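Local coordinates for mandelate racemase/muconate lactonizing enzyme family protein (Roseovarius sp. TM1035, PDB 3T9P), which probably catalyses metal-dependent acid-base chemistry on a carboxylate substrate, as in other members of the enolase superfamily, at residues A[138-143]-A[148-153]; A[143-148]-A[182-187]; A[70-75]-A[90-95]; A[99-104]-A[258-263]. All blocks are in the same frame, centred on the assembly; numbering follows the deposited sequence.

In the fold
From the N terminus, contact 3 closes first, joining the ends of helices 58-73 and 82-91 in the N-terminal capping domain. Contact 4 opens soon after, on helix 98-119, and closes only at 258-263, so its long loop contains both remaining contacts and ties the capping domain to the barrel. Within that loop, contact 1 joins the end of strand 132-139 to helix 147-161, while contact 2 joins the approach to that helix with helix 184-196. Contacts 1 and 2 share Arg143 and Glu148, and their segments alternate along the chain. They touch, as do contacts 3 and 4, but about 10 Å separates contact 4 from the nearest atoms of either barrel contact.

Contact 1 of 4, residues A[138-143]-A[148-153]; sequences ASSMRR and EDEAER
The guanidinium of Arg153 has Arg142 NH1 over one face, while Ser140 OG and the carboxylate of Glu150 lie at its edge. The two guanidinium planes are turned 68° apart, so the arginines do not stack, although Arg142 NH1 comes within 4.2 Å of Arg153 NH1. Acidic partners can offset this closeness: Asp144 pairs with Arg142 NE and Glu337 with Arg153 NH1. Arg153 starts with CG between its backbone N and carbonyl carbon (chi1 71°), then runs extended, which lets Arg153 NE form a salt bridge with Glu150 OE2, a nearly straight hydrogen bond of 2.6 Å close to the guanidinium plane. The other oxygen, Glu150 OE1, accepts from Ser140 OG; the modelled 2.4 Å is very short and its exact length doubtful. Ser140 OG in turn accepts from Arg142 N at 3.2 Å, forming an ST turn just past strand 132-139. A water bridges Glu150 OE1 and Arg142 O. An alanine in place of Glu150 would probably leave Arg153 NE and Ser140 OG without their shared acceptor group and the guanidinium freer to turn. Within this first beta-alpha-beta unit of the barrel, one buried carboxylate thus serves both strand end and helix, its charge probably offset in part by Arg153, one turn along.

Contact 2 of 4, residues A[143-148]-A[182-187]; sequences RDITPE and PGRTEA
Arg184 spans from the first turn of helix 184-196 to the loop leading into helix 147-161, meeting the backbone of Arg143 and Ile145. From CB the chain leaves with CG anti to the backbone N (chi1 -176°) and stays extended to NE, a shape that carries the charged end across the gap between the helices. Arg184 CD passes 3.8 Å from Arg143 O. Arg184 NE lies 3.2 Å from Arg143 O, which sits over the guanidinium face at a poor angle for bonding, and gives a weak bond to Ile145 O instead. The straighter bond is from Arg184 NH2, 2.9 Å from Ile145 O with an angle of 163° and the oxygen close to the guanidinium plane. Arg184 NH2 also touches Ile145 CG2 at 3.5 Å, and NH1 turns to Arg169 O. Beyond the arginine, Pro147 CG rests on Ala187 CB at 4.0 Å; a compact proline and an alanine suit two neighbouring barrel helices this close together. A leucine in place of Arg184 would probably leave Ile145 O without its two donors and the loop less firmly held. Long and rich in N-H groups, the arginine ties the loop before helix 147-161 to the end of strand 165-169, through main-chain oxygens whose partial charges would probably ease burial of the cation.

Contact 3 of 4, residues A[70-75]-A[90-95]; sequences APHALG and ERELKY
His72 is gripped on two sides by the end of the neighbouring helix: Glu92 takes its ring edge and Arg91 CB rests over one face, toward the rim. The edge is the tight part. His72 NE2 gives an almost straight hydrogen bond (173°) to Glu92 OE2 at 2.6 Å, with the oxygen practically in the ring plane and receiving the bond on its anti lone pair. Because Glu92 bends at chi2 (-71°), its carboxylate curls back to meet the ring, their planes 51° apart. Over the face, Arg91 CB makes a CH-pi contact 3.9 Å from the centroid of the His72 ring. Histidine suits the place because one flat ring offers a donor at its edge and a surface for aliphatic carbon; the carboxylate would probably also make it easier to protonate. These residues join the C-terminal ends of helices 58-73 and 82-91 in the alpha-helical part of the capping domain of this superfamily, and Glu92 opens the type I beta turn that runs to Tyr95. On the loose side, Arg91 lends the histidine only the start of its chain. Bends at chi2 and chi3 lead the guanidinium away from the ring, on an exposed residue that packs on Glu173 of the second subunit. Glu92 also packs on Gln68 and on Leu100 of helix 98-119.

Contact 4 of 4, residues A[99-104]-A[258-263]; sequences YLRRAM and QDCEYS
Charge dominates where Arg101 meets Glu261: the guanidinium grips the carboxylate side-on in a salt bridge with two bonds. Arg101 NE reaches Glu261 OE2 at 2.8 Å in a nearly straight bond (176°). Arg101 NH2 reaches Glu261 OE1, also at 2.8 Å, through that oxygen's syn lone pair. The planes are 31° apart, so the pair is somewhat twisted, with OE2 met somewhat out of the carboxylate plane. A bend at chi2 (-35°) turns the arginine chain to present this edge. The bridge spans two domains, from helix 98-119 of the cap to the residue at the N-cap position of barrel helix 262-270. Arginine and glutamate suit a buried interface here because each offers two polar atoms to the other. Further polar and cation-pi partners fix the pair: Gly97 N donates to Glu261 OE2, and Tyr89 meets Arg101. Apolar packing is slight, with Arg101 CG lying 4.1 Å from Cys260 CB.

Contact 1 of 4, residues A[138-143]-A[148-153]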
loop_
_atom_site.group_PDB
_atom_site.type_symbol
_atom_site.label_atom_id
_atom_site.label_comp_id
_atom_site.label_asym_id
_atom_site.label_seq_id
_atom_site.Cartn_x
_atom_site.Cartn_y
_atom_site.Cartn_z
ATOM N N ALA A 138 -21.356 -1.083 -20.833
ATOM C CA ALA A 138 -20.950 -2.489 -20.962
ATOM C C ALA A 138 -19.433 -2.504 -21.028
ATOM O O ALA A 138 -18.799 -1.846 -21.853
ATOM C CB ALA A 138 -21.622 -3.078 -22.337
ATOM N N SER A 139 -18.795 -3.168 -20.092
ATOM C CA SER A 139 -17.347 -3.142 -20.030
ATOM C C SER A 139 -16.723 -4.545 -20.336
ATOM O O SER A 139 -17.003 -5.526 -19.597
ATOM C CB SER A 139 -16.902 -2.758 -18.601
ATOM O OG SER A 139 -15.507 -2.470 -18.588
ATOM N N SER A 140 -15.930 -4.599 -21.387
ATOM C CA SER A 140 -15.125 -5.731 -21.714
ATOM C C SER A 140 -13.832 -5.665 -20.881
ATOM O O SER A 140 -13.178 -4.615 -20.803
ATOM C CB SER A 140 -14.779 -5.655 -23.207
ATOM O OG SER A 140 -13.697 -6.568 -23.398
ATOM N N MET A 141 -13.476 -6.766 -20.214
ATOM C CA MET A 141 -12.179 -6.857 -19.533
ATOM C C MET A 141 -11.032 -7.437 -20.391
ATOM O O MET A 141 -9.904 -7.481 -19.894
ATOM C CB MET A 141 -12.299 -7.782 -18.328
ATOM C CG MET A 141 -13.555 -7.377 -17.444
ATOM S SD MET A 141 -13.159 -5.620 -16.831
ATOM C CE MET A 141 -14.838 -5.176 -16.524
ATOM N N ARG A 142 -11.280 -7.831 -21.643
ATOM C CA ARG A 142 -10.347 -8.703 -22.363
ATOM C C ARG A 142 -9.571 -8.004 -23.422
ATOM O O ARG A 142 -10.117 -7.171 -24.177
ATOM C CB ARG A 142 -11.144 -9.863 -23.039
ATOM C CG ARG A 142 -11.708 -10.799 -21.993
ATOM C CD ARG A 142 -12.615 -11.941 -22.600
ATOM N NE ARG A 142 -11.940 -12.643 -23.681
ATOM C CZ ARG A 142 -12.566 -13.363 -24.628
ATOM N NH1 ARG A 142 -13.868 -13.546 -24.568
ATOM N NH2 ARG A 142 -11.888 -13.907 -25.636
ATOM N N ARG A 143 -8.276 -8.344 -23.497
ATOM C CA ARG A 143 -7.430 -8.022 -24.600
ATOM C C ARG A 143 -7.188 -9.262 -25.512
ATOM O O ARG A 143 -6.702 -9.105 -26.614
ATOM C CB ARG A 143 -6.083 -7.477 -24.151
ATOM C CG ARG A 143 -6.157 -6.108 -23.613
ATOM C CD ARG A 143 -4.885 -5.652 -23.057
ATOM N NE ARG A 143 -5.023 -4.224 -22.853
ATOM C CZ ARG A 143 -5.527 -3.674 -21.747
ATOM N NH1 ARG A 143 -5.652 -2.343 -21.656
ATOM N NH2 ARG A 143 -5.935 -4.441 -20.716
ATOM N N GLU A 148 -13.304 -8.266 -34.244
ATOM C CA GLU A 148 -14.541 -8.782 -34.735
ATOM C C GLU A 148 -15.389 -9.465 -33.705
ATOM O O GLU A 148 -16.537 -9.259 -33.663
ATOM C CB GLU A 148 -14.293 -9.613 -35.997
ATOM C CG GLU A 148 -13.545 -8.812 -37.109
ATOM C CD GLU A 148 -12.003 -8.643 -36.885
ATOM O OE1 GLU A 148 -11.412 -9.272 -36.012
ATOM O OE2 GLU A 148 -11.376 -7.850 -37.621
ATOM N N ASP A 149 -14.784 -10.279 -32.867
ATOM C CA ASP A 149 -15.489 -10.889 -31.788
ATOM C C ASP A 149 -16.004 -9.886 -30.734
ATOM O O ASP A 149 -17.080 -10.033 -30.239
ATOM C CB ASP A 149 -14.658 -11.979 -31.148
ATOM C CG ASP A 149 -14.588 -13.245 -32.003
ATOM O OD1 ASP A 149 -15.264 -13.336 -33.013
ATOM O OD2 ASP A 149 -13.865 -14.140 -31.650
ATOM N N GLU A 150 -15.209 -8.899 -30.393
ATOM C CA GLU A 150 -15.624 -7.856 -29.452
ATOM C C GLU A 150 -16.788 -7.064 -30.040
ATOM O O GLU A 150 -17.744 -6.848 -29.399
ATOM C CB GLU A 150 -14.455 -6.926 -29.121
ATOM C CG GLU A 150 -14.715 -5.996 -27.946
ATOM C CD GLU A 150 -14.789 -6.737 -26.624
ATOM O OE1 GLU A 150 -13.829 -6.639 -25.831
ATOM O OE2 GLU A 150 -15.807 -7.418 -26.378
ATOM N N ALA A 151 -16.716 -6.736 -31.310
ATOM C CA ALA A 151 -17.795 -6.023 -31.978
ATOM C C ALA A 151 -19.094 -6.780 -31.999
ATOM O O ALA A 151 -20.117 -6.242 -31.685
ATOM C CB ALA A 151 -17.404 -5.676 -33.369
ATOM N N GLU A 152 -19.008 -8.066 -32.322
ATOM C CA GLU A 152 -20.181 -8.877 -32.376
ATOM C C GLU A 152 -20.833 -9.041 -31.035
ATOM O O GLU A 152 -22.028 -8.921 -30.941
ATOM C CB GLU A 152 -19.972 -10.251 -33.036
ATOM C CG GLU A 152 -21.303 -10.894 -33.485
ATOM C CD GLU A 152 -22.404 -9.869 -34.032
ATOM O OE1 GLU A 152 -22.210 -9.230 -35.089
ATOM O OE2 GLU A 152 -23.473 -9.720 -33.384
ATOM N N ARG A 153 -20.058 -9.286 -29.986
ATOM C CA ARG A 153 -20.762 -9.469 -28.727
ATOM C C ARG A 153 -21.351 -8.127 -28.282
ATOM O O ARG A 153 -22.402 -8.125 -27.677
ATOM C CB ARG A 153 -19.914 -10.178 -27.668
ATOM C CG ARG A 153 -18.775 -9.398 -27.079
ATOM C CD ARG A 153 -18.203 -10.186 -25.881
ATOM N NE ARG A 153 -17.007 -9.496 -25.349
ATOM C CZ ARG A 153 -16.406 -9.831 -24.217
ATOM N NH1 ARG A 153 -16.900 -10.803 -23.439
ATOM N NH2 ARG A 153 -15.290 -9.160 -23.841
HETATM O O HOH W 1 -10.995 -5.251 -26.017
#

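Contact 2 of 4, residues A[143-148]-A[182-187]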
loop_
_atom_site.group_PDB
_atom_site.type_symbol
_atom_site.label_atom_id
_atom_site.label_comp_id
_atom_site.label_asym_id
_atom_site.label_seq_id
_atom_site.Cartn_x
_atom_site.Cartn_y
_atom_site.Cartn_z
ATOM N N ARG A 143 -8.276 -8.344 -23.497
ATOM C CA ARG A 143 -7.430 -8.022 -24.600
ATOM C C ARG A 143 -7.188 -9.262 -25.512
ATOM O O ARG A 143 -6.702 -9.105 -26.614
ATOM C CB ARG A 143 -6.083 -7.477 -24.151
ATOM C CG ARG A 143 -6.157 -6.108 -23.613
ATOM C CD ARG A 143 -4.885 -5.652 -23.057
ATOM N NE ARG A 143 -5.023 -4.224 -22.853
ATOM C CZ ARG A 143 -5.527 -3.674 -21.747
ATOM N NH1 ARG A 143 -5.652 -2.343 -21.656
ATOM N NH2 ARG A 143 -5.935 -4.441 -20.716
ATOM N N ASP A 144 -7.490 -10.434 -25.013
ATOM C CA ASP A 144 -7.320 -11.632 -25.782
ATOM C C ASP A 144 -8.352 -11.802 -26.893
ATOM O O ASP A 144 -8.217 -12.610 -27.740
ATOM C CB ASP A 144 -7.117 -12.849 -24.895
ATOM C CG ASP A 144 -8.312 -13.195 -24.117
ATOM O OD1 ASP A 144 -8.618 -14.349 -24.122
ATOM O OD2 ASP A 144 -8.964 -12.344 -23.545
ATOM N N ILE A 145 -9.405 -11.041 -26.860
ATOM C CA ILE A 145 -10.422 -11.050 -27.876
ATOM C C ILE A 145 -10.094 -10.266 -29.176
ATOM O O ILE A 145 -9.460 -9.277 -29.157
ATOM C CB ILE A 145 -11.720 -10.511 -27.236
ATOM C CG1 ILE A 145 -12.926 -10.822 -28.098
ATOM C CG2 ILE A 145 -11.549 -9.039 -26.846
ATOM C CD1 ILE A 145 -14.204 -10.754 -27.335
ATOM N N THR A 146 -10.572 -10.758 -30.294
ATOM C CA THR A 146 -10.397 -10.075 -31.569
ATOM C C THR A 146 -11.369 -8.894 -31.745
ATOM O O THR A 146 -12.409 -8.888 -31.175
ATOM C CB THR A 146 -10.567 -11.009 -32.797
ATOM O OG1 THR A 146 -11.904 -11.429 -32.892
ATOM C CG2 THR A 146 -9.687 -12.239 -32.715
ATOM N N PRO A 147 -11.031 -7.967 -32.621
ATOM C CA PRO A 147 -11.895 -6.844 -32.899
ATOM C C PRO A 147 -13.261 -7.294 -33.359
ATOM O O PRO A 147 -14.237 -6.801 -32.895
ATOM C CB PRO A 147 -11.155 -6.149 -34.019
ATOM C CG PRO A 147 -9.764 -6.401 -33.696
ATOM C CD PRO A 147 -9.685 -7.731 -33.137
ATOM N N GLU A 148 -13.304 -8.266 -34.244
ATOM C CA GLU A 148 -14.541 -8.782 -34.735
ATOM C C GLU A 148 -15.389 -9.465 -33.705
ATOM O O GLU A 148 -16.537 -9.259 -33.663
ATOM C CB GLU A 148 -14.293 -9.613 -35.997
ATOM C CG GLU A 148 -13.545 -8.812 -37.109
ATOM C CD GLU A 148 -12.003 -8.643 -36.885
ATOM O OE1 GLU A 148 -11.412 -9.272 -36.012
ATOM O OE2 GLU A 148 -11.376 -7.850 -37.621
ATOM N N PRO A 182 0.835 -7.276 -32.512
ATOM C CA PRO A 182 1.042 -6.053 -33.352
ATOM C C PRO A 182 -0.201 -5.737 -34.218
ATOM O O PRO A 182 -0.845 -6.673 -34.719
ATOM C CB PRO A 182 2.245 -6.447 -34.262
ATOM C CG PRO A 182 2.950 -7.564 -33.532
ATOM C CD PRO A 182 1.771 -8.370 -32.893
ATOM N N GLY A 183 -0.566 -4.474 -34.269
ATOM C CA GLY A 183 -1.738 -4.017 -34.969
ATOM C C GLY A 183 -3.074 -4.156 -34.268
ATOM O O GLY A 183 -4.055 -3.799 -34.824
ATOM N N ARG A 184 -3.120 -4.685 -33.056
ATOM C CA ARG A 184 -4.427 -4.872 -32.430
ATOM C C ARG A 184 -5.175 -3.587 -32.173
ATOM O O ARG A 184 -6.267 -3.494 -32.523
ATOM C CB ARG A 184 -4.388 -5.695 -31.163
ATOM C CG ARG A 184 -5.756 -5.934 -30.615
ATOM C CD ARG A 184 -5.778 -6.593 -29.332
ATOM N NE ARG A 184 -7.098 -6.984 -28.915
ATOM C CZ ARG A 184 -7.901 -6.248 -28.188
ATOM N NH1 ARG A 184 -7.518 -5.061 -27.801
ATOM N NH2 ARG A 184 -9.069 -6.717 -27.866
ATOM N N THR A 185 -4.487 -2.605 -31.665
ATOM C CA THR A 185 -5.083 -1.332 -31.320
ATOM C C THR A 185 -5.601 -0.591 -32.560
ATOM O O THR A 185 -6.684 -0.075 -32.601
ATOM C CB THR A 185 -4.107 -0.518 -30.445
ATOM O OG1 THR A 185 -3.940 -1.177 -29.189
ATOM C CG2 THR A 185 -4.601 0.838 -30.204
ATOM N N GLU A 186 -4.785 -0.630 -33.585
ATOM C CA GLU A 186 -5.104 -0.010 -34.903
ATOM C C GLU A 186 -6.365 -0.565 -35.481
ATOM O O GLU A 186 -7.145 0.200 -36.063
ATOM C CB GLU A 186 -3.910 -0.102 -35.904
ATOM C CG GLU A 186 -2.815 0.856 -35.552
ATOM C CD GLU A 186 -1.827 0.329 -34.455
ATOM O OE1 GLU A 186 -1.892 -0.860 -34.042
ATOM O OE2 GLU A 186 -0.952 1.129 -34.058
ATOM N N ALA A 187 -6.639 -1.834 -35.245
ATOM C CA ALA A 187 -7.849 -2.470 -35.678
ATOM C C ALA A 187 -9.048 -2.374 -34.747
ATOM O O ALA A 187 -10.230 -2.191 -35.276
ATOM C CB ALA A 187 -7.598 -3.924 -36.024
#

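Contact 3 of 4, residues A[70-75]-A[90-95]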
loop_
_atom_site.group_PDB
_atom_site.type_symbol
_atom_site.label_atom_id
_atom_site.label_comp_id
_atom_site.label_asym_id
_atom_site.label_seq_id
_atom_site.Cartn_x
_atom_site.Cartn_y
_atom_site.Cartn_z
ATOM N N ALA A 70 -10.222 -6.284 12.579
ATOM C CA ALA A 70 -11.136 -6.733 13.650
ATOM C C ALA A 70 -10.722 -6.351 15.049
ATOM O O ALA A 70 -11.577 -5.874 15.774
ATOM C CB ALA A 70 -11.351 -8.229 13.565
ATOM N N PRO A 71 -9.403 -6.438 15.403
ATOM C CA PRO A 71 -9.047 -6.109 16.796
ATOM C C PRO A 71 -9.342 -4.688 17.165
ATOM O O PRO A 71 -9.633 -4.416 18.349
ATOM C CB PRO A 71 -7.525 -6.390 16.875
ATOM C CG PRO A 71 -7.389 -7.556 15.901
ATOM C CD PRO A 71 -8.238 -7.027 14.696
ATOM N N HIS A 72 -9.301 -3.771 16.191
ATOM C CA HIS A 72 -9.511 -2.401 16.480
ATOM C C HIS A 72 -10.994 -2.048 16.400
ATOM O O HIS A 72 -11.408 -1.027 16.958
ATOM C CB HIS A 72 -8.709 -1.510 15.489
ATOM C CG HIS A 72 -7.263 -1.870 15.450
ATOM N ND1 HIS A 72 -6.453 -1.772 16.559
ATOM C CD2 HIS A 72 -6.496 -2.371 14.460
ATOM C CE1 HIS A 72 -5.250 -2.252 16.267
ATOM N NE2 HIS A 72 -5.242 -2.588 14.987
ATOM N N ALA A 73 -11.771 -2.835 15.666
ATOM C CA ALA A 73 -13.178 -2.484 15.441
ATOM C C ALA A 73 -14.122 -3.107 16.515
ATOM O O ALA A 73 -15.133 -2.532 16.788
ATOM C CB ALA A 73 -13.637 -2.989 14.075
ATOM N N LEU A 74 -13.808 -4.274 17.044
ATOM C CA LEU A 74 -14.598 -4.883 18.158
ATOM C C LEU A 74 -14.817 -3.878 19.305
ATOM O O LEU A 74 -13.848 -3.158 19.697
ATOM C CB LEU A 74 -13.862 -6.135 18.678
ATOM C CG LEU A 74 -13.950 -7.265 17.663
ATOM C CD1 LEU A 74 -13.169 -8.435 18.119
ATOM C CD2 LEU A 74 -15.390 -7.754 17.208
ATOM N N GLY A 75 -16.069 -3.755 19.773
ATOM C CA GLY A 75 -16.418 -2.891 20.910
ATOM C C GLY A 75 -16.582 -1.457 20.519
ATOM O O GLY A 75 -16.866 -0.606 21.402
ATOM N N GLU A 90 -4.352 4.573 11.754
ATOM C CA GLU A 90 -3.372 5.039 12.763
ATOM C C GLU A 90 -2.756 3.976 13.587
ATOM O O GLU A 90 -1.542 4.053 13.774
ATOM C CB GLU A 90 -3.975 6.132 13.702
ATOM C CG GLU A 90 -4.481 7.290 12.871
ATOM C CD GLU A 90 -5.413 8.171 13.694
ATOM O OE1 GLU A 90 -6.120 7.641 14.612
ATOM O OE2 GLU A 90 -5.428 9.356 13.419
ATOM N N ARG A 91 -3.516 2.958 14.052
ATOM C CA ARG A 91 -2.878 1.839 14.749
ATOM C C ARG A 91 -2.062 0.986 13.801
ATOM O O ARG A 91 -1.112 0.319 14.236
ATOM C CB ARG A 91 -3.895 0.955 15.530
ATOM C CG ARG A 91 -4.868 1.822 16.426
ATOM C CD ARG A 91 -4.218 2.207 17.760
ATOM N NE ARG A 91 -3.342 3.375 17.653
ATOM C CZ ARG A 91 -3.720 4.658 17.611
ATOM N NH1 ARG A 91 -5.001 5.015 17.652
ATOM N NH2 ARG A 91 -2.781 5.603 17.477
ATOM N N GLU A 92 -2.424 0.909 12.521
ATOM C CA GLU A 92 -1.682 0.039 11.589
ATOM C C GLU A 92 -0.879 0.932 10.544
ATOM O O GLU A 92 -0.795 0.624 9.277
ATOM C CB GLU A 92 -2.661 -0.883 10.797
ATOM C CG GLU A 92 -3.575 -1.807 11.781
ATOM C CD GLU A 92 -2.768 -2.868 12.431
ATOM O OE1 GLU A 92 -1.675 -3.192 11.910
ATOM O OE2 GLU A 92 -3.201 -3.383 13.498
ATOM N N LEU A 93 -0.342 2.026 11.035
ATOM C CA LEU A 93 0.212 3.059 10.200
ATOM C C LEU A 93 1.455 2.568 9.410
ATOM O O LEU A 93 1.848 3.164 8.477
ATOM C CB LEU A 93 0.413 4.340 10.972
ATOM C CG LEU A 93 1.690 4.650 11.702
ATOM C CD1 LEU A 93 1.733 6.081 12.281
ATOM C CD2 LEU A 93 1.874 3.618 12.690
ATOM N N LYS A 94 2.038 1.467 9.844
ATOM C CA LYS A 94 3.147 0.807 9.141
ATOM C C LYS A 94 2.729 0.077 7.831
ATOM O O LYS A 94 3.540 -0.430 7.143
ATOM C CB LYS A 94 3.978 -0.142 10.002
ATOM C CG LYS A 94 4.386 0.326 11.370
ATOM C CD LYS A 94 5.334 1.410 11.368
ATOM C CE LYS A 94 5.951 1.580 12.737
ATOM N NZ LYS A 94 6.805 2.677 12.698
ATOM N N TYR A 95 1.440 -0.052 7.616
ATOM C CA TYR A 95 0.889 -0.802 6.521
ATOM C C TYR A 95 0.065 0.015 5.455
ATOM O O TYR A 95 -0.996 -0.350 5.133
ATOM C CB TYR A 95 0.110 -2.008 7.047
ATOM C CG TYR A 95 0.885 -2.955 7.941
ATOM C CD1 TYR A 95 1.427 -4.115 7.442
ATOM C CD2 TYR A 95 1.018 -2.712 9.276
ATOM C CE1 TYR A 95 2.087 -4.968 8.217
ATOM C CE2 TYR A 95 1.687 -3.573 10.081
ATOM C CZ TYR A 95 2.245 -4.693 9.548
ATOM O OH TYR A 95 2.903 -5.555 10.309
#

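Contact 4 of 4, residues A[99-104]-A[258-263]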
loop_
_atom_site.group_PDB
_atom_site.type_symbol
_atom_site.label_atom_id
_atom_site.label_comp_id
_atom_site.label_asym_id
_atom_site.label_seq_id
_atom_site.Cartn_x
_atom_site.Cartn_y
_atom_site.Cartn_z
ATOM N N TYR A 99 -3.511 -3.837 0.618
ATOM C CA TYR A 99 -4.211 -4.937 1.360
ATOM C C TYR A 99 -4.934 -4.482 2.598
ATOM O O TYR A 99 -5.954 -4.983 2.877
ATOM C CB TYR A 99 -3.200 -6.002 1.777
ATOM C CG TYR A 99 -3.072 -7.102 0.748
ATOM C CD1 TYR A 99 -4.094 -8.035 0.585
ATOM C CD2 TYR A 99 -1.895 -7.246 0.004
ATOM C CE1 TYR A 99 -3.961 -8.997 -0.343
ATOM C CE2 TYR A 99 -1.723 -8.284 -0.903
ATOM C CZ TYR A 99 -2.792 -9.138 -1.066
ATOM O OH TYR A 99 -2.656 -10.225 -1.914
ATOM N N LEU A 100 -4.462 -3.515 3.336
ATOM C CA LEU A 100 -5.214 -3.043 4.495
ATOM C C LEU A 100 -6.587 -2.482 4.061
ATOM O O LEU A 100 -7.542 -2.685 4.702
ATOM C CB LEU A 100 -4.448 -1.978 5.257
ATOM C CG LEU A 100 -4.931 -1.484 6.634
ATOM C CD1 LEU A 100 -4.784 -2.440 7.708
ATOM C CD2 LEU A 100 -4.365 -0.160 7.016
ATOM N N ARG A 101 -6.585 -1.738 2.974
ATOM C CA ARG A 101 -7.789 -1.175 2.407
ATOM C C ARG A 101 -8.799 -2.220 1.883
ATOM O O ARG A 101 -9.973 -2.141 2.109
ATOM C CB ARG A 101 -7.442 -0.181 1.324
ATOM C CG ARG A 101 -6.521 0.993 1.756
ATOM C CD ARG A 101 -6.698 1.525 3.119
ATOM N NE ARG A 101 -5.927 2.721 3.471
ATOM C CZ ARG A 101 -6.228 3.523 4.466
ATOM N NH1 ARG A 101 -7.260 3.259 5.179
ATOM N NH2 ARG A 101 -5.509 4.583 4.747
ATOM N N ARG A 102 -8.243 -3.235 1.249
ATOM C CA ARG A 102 -9.018 -4.312 0.685
ATOM C C ARG A 102 -9.769 -4.971 1.851
ATOM O O ARG A 102 -10.930 -5.255 1.738
ATOM C CB ARG A 102 -8.073 -5.348 0.054
ATOM C CG ARG A 102 -7.550 -5.058 -1.361
ATOM C CD ARG A 102 -6.572 -6.084 -1.860
ATOM N NE ARG A 102 -6.012 -5.733 -3.143
ATOM C CZ ARG A 102 -6.370 -6.241 -4.313
ATOM N NH1 ARG A 102 -7.227 -7.234 -4.388
ATOM N NH2 ARG A 102 -5.827 -5.757 -5.400
ATOM N N ALA A 103 -9.091 -5.145 2.965
ATOM C CA ALA A 103 -9.699 -5.718 4.146
ATOM C C ALA A 103 -10.733 -4.799 4.858
ATOM O O ALA A 103 -11.814 -5.219 5.209
ATOM C CB ALA A 103 -8.663 -6.214 5.085
ATOM N N MET A 104 -10.335 -3.546 4.980
ATOM C CA MET A 104 -11.193 -2.458 5.605
ATOM C C MET A 104 -12.542 -2.354 4.922
ATOM O O MET A 104 -13.545 -2.083 5.570
ATOM C CB MET A 104 -10.445 -1.116 5.553
ATOM C CG MET A 104 -11.232 0.050 6.163
ATOM S SD MET A 104 -10.130 1.544 6.256
ATOM C CE MET A 104 -9.195 0.985 7.690
ATOM N N GLN A 258 -6.499 2.145 -9.133
ATOM C CA GLN A 258 -5.576 1.555 -8.174
ATOM C C GLN A 258 -5.114 2.557 -7.093
ATOM O O GLN A 258 -4.230 2.235 -6.284
ATOM C CB GLN A 258 -4.329 1.061 -8.887
ATOM C CG GLN A 258 -4.572 -0.189 -9.782
ATOM C CD GLN A 258 -4.951 0.097 -11.210
ATOM O OE1 GLN A 258 -4.831 1.225 -11.733
ATOM N NE2 GLN A 258 -5.429 -0.913 -11.860
ATOM N N ASP A 259 -5.686 3.767 -7.088
ATOM C CA ASP A 259 -5.268 4.727 -6.069
ATOM C C ASP A 259 -6.050 4.494 -4.808
ATOM O O ASP A 259 -7.258 4.548 -4.887
ATOM C CB ASP A 259 -5.530 6.154 -6.613
ATOM C CG ASP A 259 -4.418 6.564 -7.570
ATOM O OD1 ASP A 259 -4.413 6.182 -8.770
ATOM O OD2 ASP A 259 -3.468 7.202 -7.068
ATOM N N CYS A 260 -5.392 4.184 -3.671
ATOM C CA CYS A 260 -6.168 3.844 -2.495
ATOM C C CYS A 260 -5.885 4.709 -1.228
ATOM O O CYS A 260 -6.569 4.558 -0.193
ATOM C CB CYS A 260 -6.013 2.361 -2.126
ATOM S SG CYS A 260 -4.353 1.896 -1.670
ATOM N N GLU A 261 -4.899 5.586 -1.297
ATOM C CA GLU A 261 -4.534 6.460 -0.176
ATOM C C GLU A 261 -4.765 7.916 -0.622
ATOM O O GLU A 261 -4.460 8.275 -1.769
ATOM C CB GLU A 261 -3.013 6.364 0.094
ATOM C CG GLU A 261 -2.578 4.922 0.553
ATOM C CD GLU A 261 -3.366 4.496 1.847
ATOM O OE1 GLU A 261 -3.677 5.335 2.756
ATOM O OE2 GLU A 261 -3.616 3.284 2.011
ATOM N N TYR A 262 -5.285 8.747 0.271
ATOM C CA TYR A 262 -5.577 10.149 -0.023
ATOM C C TYR A 262 -4.349 10.954 -0.582
ATOM O O TYR A 262 -4.452 11.792 -1.503
ATOM C CB TYR A 262 -6.189 10.809 1.209
ATOM C CG TYR A 262 -7.477 10.174 1.739
ATOM C CD1 TYR A 262 -8.446 9.609 0.879
ATOM C CD2 TYR A 262 -7.738 10.187 3.100
ATOM C CE1 TYR A 262 -9.595 9.041 1.419
ATOM C CE2 TYR A 262 -8.912 9.776 3.632
ATOM C CZ TYR A 262 -9.822 9.151 2.763
ATOM O OH TYR A 262 -10.933 8.646 3.273
ATOM N N SER A 263 -3.163 10.628 -0.105
ATOM C CA SER A 263 -1.977 11.351 -0.548
ATOM C C SER A 263 -1.810 11.142 -2.024
ATOM O O SER A 263 -1.393 12.050 -2.666
ATOM C CB SER A 263 -0.692 10.932 0.220
ATOM O OG SER A 263 -0.414 9.588 -0.029
#